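Local coordinates for amidohydrolase 3 domain-containing protein (PDB 3ICJ) that binds two zinc ions and, as a member of the amidohydrolase family, probably hydrolyses carbon-nitrogen bonds other than peptide bonds, at residues E254-G259 / E286-R291. Residues are numbered along the deposited sequence; the frame is centred on the assembly and turned at random.
Sequences ELEREG and EGRRLR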
ATOM      1  N   GLU A 254      -7.639  17.877   6.463  1.00 32.20           N
ATOM      2  CA  GLU A 254      -8.490  18.808   5.680  1.00 36.61           C
ATOM      3  C   GLU A 254      -9.607  18.081   4.909  1.00 34.57           C
ATOM      4  O   GLU A 254     -10.789  18.465   4.985  1.00 36.90           O
ATOM      5  CB  GLU A 254      -7.642  19.683   4.758  1.00 36.26           C
ATOM      6  CG  GLU A 254      -8.408  20.850   4.135  1.00 35.56           C
ATOM      7  CD  GLU A 254      -7.504  21.925   3.561  1.00 38.09           C
ATOM      8  OE1 GLU A 254      -7.810  22.433   2.454  1.00 43.43           O
ATOM      9  OE2 GLU A 254      -6.512  22.288   4.221  1.00 39.91           O
ATOM     10  N   LEU A 255      -9.247  17.010   4.204  1.00 35.17           N
ATOM     11  CA  LEU A 255     -10.241  16.183   3.520  1.00 34.85           C
ATOM     12  C   LEU A 255     -11.315  15.617   4.464  1.00 34.48           C
ATOM     13  O   LEU A 255     -12.512  15.662   4.126  1.00 34.62           O
ATOM     14  CB  LEU A 255      -9.569  15.061   2.698  1.00 36.30           C
ATOM     15  CG  LEU A 255      -8.768  15.481   1.457  1.00 33.86           C
ATOM     16  CD1 LEU A 255      -7.850  14.332   0.950  1.00 34.93           C
ATOM     17  CD2 LEU A 255      -9.654  16.011   0.335  1.00 37.41           C
ATOM     18  N   GLU A 256     -10.890  15.122   5.628  1.00 33.24           N
ATOM     19  CA  GLU A 256     -11.776  14.625   6.691  1.00 38.00           C
ATOM     20  C   GLU A 256     -12.807  15.669   7.150  1.00 41.09           C
ATOM     21  O   GLU A 256     -14.010  15.416   7.044  1.00 36.00           O
ATOM     22  CB  GLU A 256     -10.965  14.061   7.868  1.00 32.78           C
ATOM     23  CG  GLU A 256     -11.719  13.929   9.226  1.00 34.47           C
ATOM     24  CD  GLU A 256     -12.487  12.614   9.435  1.00 47.40           C
ATOM     25  OE1 GLU A 256     -12.408  11.680   8.603  1.00 45.09           O
ATOM     26  OE2 GLU A 256     -13.186  12.516  10.469  1.00 57.19           O
ATOM     27  N   ARG A 257     -12.363  16.843   7.599  1.00 35.35           N
ATOM     28  CA  ARG A 257     -13.322  17.891   8.010  1.00 39.34           C
ATOM     29  C   ARG A 257     -14.143  18.493   6.852  1.00 40.45           C
ATOM     30  O   ARG A 257     -15.246  18.964   7.071  1.00 36.78           O
ATOM     31  CB  ARG A 257     -12.668  18.990   8.859  1.00 39.64           C
ATOM     32  CG  ARG A 257     -11.713  19.906   8.102  1.00 40.52           C
ATOM     33  CD  ARG A 257     -11.187  20.982   9.015  1.00 39.41           C
ATOM     34  NE  ARG A 257     -10.271  21.895   8.333  1.00 27.87           N
ATOM     35  CZ  ARG A 257      -8.937  21.806   8.355  1.00 33.27           C
ATOM     36  NH1 ARG A 257      -8.209  22.696   7.698  1.00 34.40           N
ATOM     37  NH2 ARG A 257      -8.325  20.837   9.021  1.00 32.04           N
ATOM     38  N   GLU A 258     -13.639  18.417   5.630  1.00 41.79           N
ATOM     39  CA  GLU A 258     -14.417  18.791   4.453  1.00 38.78           C
ATOM     40  C   GLU A 258     -15.424  17.770   3.947  1.00 36.66           C
ATOM     41  O   GLU A 258     -16.141  18.031   3.010  1.00 37.83           O
ATOM     42  CB  GLU A 258     -13.510  19.191   3.300  1.00 36.29           C
ATOM     43  CG  GLU A 258     -12.765  20.459   3.499  1.00 36.33           C
ATOM     44  CD  GLU A 258     -11.814  20.735   2.374  1.00 45.74           C
ATOM     45  OE1 GLU A 258     -11.577  19.833   1.565  1.00 44.92           O
ATOM     46  OE2 GLU A 258     -11.309  21.854   2.296  1.00 48.75           O
ATOM     47  N   GLY A 259     -15.466  16.609   4.568  1.00 36.52           N
ATOM     48  CA  GLY A 259     -16.396  15.545   4.180  1.00 38.06           C
ATOM     49  C   GLY A 259     -16.009  14.902   2.852  1.00 41.74           C
ATOM     50  O   GLY A 259     -16.840  14.314   2.170  1.00 38.82           O
ATOM     51  N   GLU A 286      -9.746   8.040  16.299  1.00 39.66           N
ATOM     52  CA  GLU A 286     -10.665   7.579  15.255  1.00 37.87           C
ATOM     53  C   GLU A 286     -11.683   8.643  14.877  1.00 37.85           C
ATOM     54  O   GLU A 286     -12.605   8.914  15.652  1.00 36.07           O
ATOM     55  CB  GLU A 286     -11.419   6.331  15.735  1.00 37.89           C
ATOM     56  CG  GLU A 286     -12.205   5.654  14.586  1.00 47.88           C
ATOM     57  CD  GLU A 286     -13.099   4.526  15.051  1.00 59.49           C
ATOM     58  OE1 GLU A 286     -12.601   3.619  15.757  1.00 49.19           O
ATOM     59  OE2 GLU A 286     -14.302   4.546  14.700  1.00 62.02           O
ATOM     60  N   GLY A 287     -11.534   9.244  13.693  1.00 35.26           N
ATOM     61  CA  GLY A 287     -12.593  10.087  13.119  1.00 37.49           C
ATOM     62  C   GLY A 287     -13.601   9.283  12.332  1.00 35.16           C
ATOM     63  O   GLY A 287     -13.646   8.066  12.472  1.00 45.97           O
ATOM     64  N   ARG A 288     -14.413   9.952  11.499  1.00 37.03           N
ATOM     65  CA  ARG A 288     -15.443   9.254  10.704  1.00 43.66           C
ATOM     66  C   ARG A 288     -14.822   8.383   9.608  1.00 40.71           C
ATOM     67  O   ARG A 288     -15.250   7.255   9.402  1.00 38.85           O
ATOM     68  CB  ARG A 288     -16.465  10.225  10.055  1.00 43.35           C
ATOM     69  CG  ARG A 288     -16.775  11.552  10.770  1.00 58.53           C
ATOM     70  CD  ARG A 288     -17.483  11.461  12.141  1.00 68.07           C
ATOM     71  NE  ARG A 288     -18.151  10.191  12.445  1.00 84.50           N
ATOM     72  CZ  ARG A 288     -17.821   9.412  13.475  1.00 82.27           C
ATOM     73  NH1 ARG A 288     -16.847   9.787  14.293  1.00 78.47           N
ATOM     74  NH2 ARG A 288     -18.462   8.272  13.693  0.50 79.50           N
ATOM     75  N   ARG A 289     -13.822   8.928   8.909  1.00 36.59           N
ATOM     76  CA  ARG A 289     -13.043   8.163   7.923  1.00 37.06           C
ATOM     77  C   ARG A 289     -11.542   8.044   8.247  1.00 36.01           C
ATOM     78  O   ARG A 289     -10.972   6.960   8.114  1.00 42.54           O
ATOM     79  CB  ARG A 289     -13.222   8.737   6.528  1.00 29.40           C
ATOM     80  CG  ARG A 289     -14.665   8.577   5.965  1.00 35.64           C
ATOM     81  CD  ARG A 289     -15.034   7.079   5.896  1.00 37.54           C
ATOM     82  NE  ARG A 289     -16.203   6.871   5.060  1.00 39.80           N
ATOM     83  CZ  ARG A 289     -16.631   5.700   4.603  1.00 48.75           C
ATOM     84  NH1 ARG A 289     -16.006   4.571   4.920  1.00 46.78           N
ATOM     85  NH2 ARG A 289     -17.707   5.671   3.818  1.00 42.78           N
ATOM     86  N   LEU A 290     -10.924   9.155   8.673  1.00 32.96           N
ATOM     87  CA  LEU A 290      -9.496   9.198   8.998  1.00 41.14           C
ATOM     88  C   LEU A 290      -9.257   8.654  10.389  1.00 37.51           C
ATOM     89  O   LEU A 290      -9.923   9.073  11.349  1.00 37.22           O
ATOM     90  CB  LEU A 290      -8.949  10.636   8.905  1.00 38.34           C
ATOM     91  CG  LEU A 290      -7.502  10.899   9.355  1.00 38.96           C
ATOM     92  CD1 LEU A 290      -6.471  10.185   8.446  1.00 37.38           C
ATOM     93  CD2 LEU A 290      -7.199  12.407   9.424  1.00 32.83           C
ATOM     94  N   ARG A 291      -8.327   7.710  10.482  1.00 33.40           N
ATOM     95  CA  ARG A 291      -7.818   7.232  11.754  1.00 35.34           C
ATOM     96  C   ARG A 291      -6.322   7.566  11.846  1.00 34.71           C
ATOM     97  O   ARG A 291      -5.556   7.250  10.930  1.00 34.80           O
ATOM     98  CB  ARG A 291      -7.972   5.722  11.873  1.00 36.18           C
ATOM     99  CG  ARG A 291      -9.361   5.203  12.217  1.00 34.39           C
ATOM    100  CD  ARG A 291     -10.289   5.177  11.025  1.00 36.57           C
ATOM    101  NE  ARG A 291     -11.380   4.214  11.209  1.00 38.69           N
ATOM    102  CZ  ARG A 291     -12.376   4.039  10.350  1.00 43.77           C
ATOM    103  NH1 ARG A 291     -13.309   3.116  10.577  1.00 42.20           N
ATOM    104  NH2 ARG A 291     -12.442   4.784   9.259  1.00 41.32           N
TER
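The carboxylate of E256 accepts three backbone N-H groups in a row, from R288, R289 and L290. E256 OE2 takes R288 N at 3.0 Å. E256 OE1 takes two donors, R289 N at 3.1 Å and L290 N at 2.9 Å. The bonds from R288 and R289 use the syn lone pairs of the two oxygens. The L290 N-H is the straightest of the three, at 169°, but meets OE1 from above the carboxylate plane, 47° out of it. Three bonds to two oxygens fix the rotation of the group, and the N-H dipoles probably stabilise its negative charge.

CG of E256 lies anti to the backbone N (chi1 161°), and a bend at chi2 turns the carboxylate onto the turn. The carboxylate also lies against carbon atoms: E256 OE2 is 3.6 Å from G287 CA, and E256 OE1 is 3.6 Å from L290 CB. The L290 side chain also packs on L252 and F253, one turn back on the helix of E256.

The turn is braced from within. G287 N bonds to L290 O at 2.8 Å, and the guanidinium of R291 reaches back to R289 O. R289 itself turns its charged end away from E256, to E493 and N264.

E256 lies in the last turn of helix 246-257, and G259, with positive phi, forms a Schellman motif at its C-terminal end. Away from the zinc ions, E256 thus ties this helix end to the tight turn of the hairpin 285-286/290-294. Strand 290-294 runs parallel to strand 264-269, which follows the helix, in the beta/alpha-barrel characteristic of amidohydrolases.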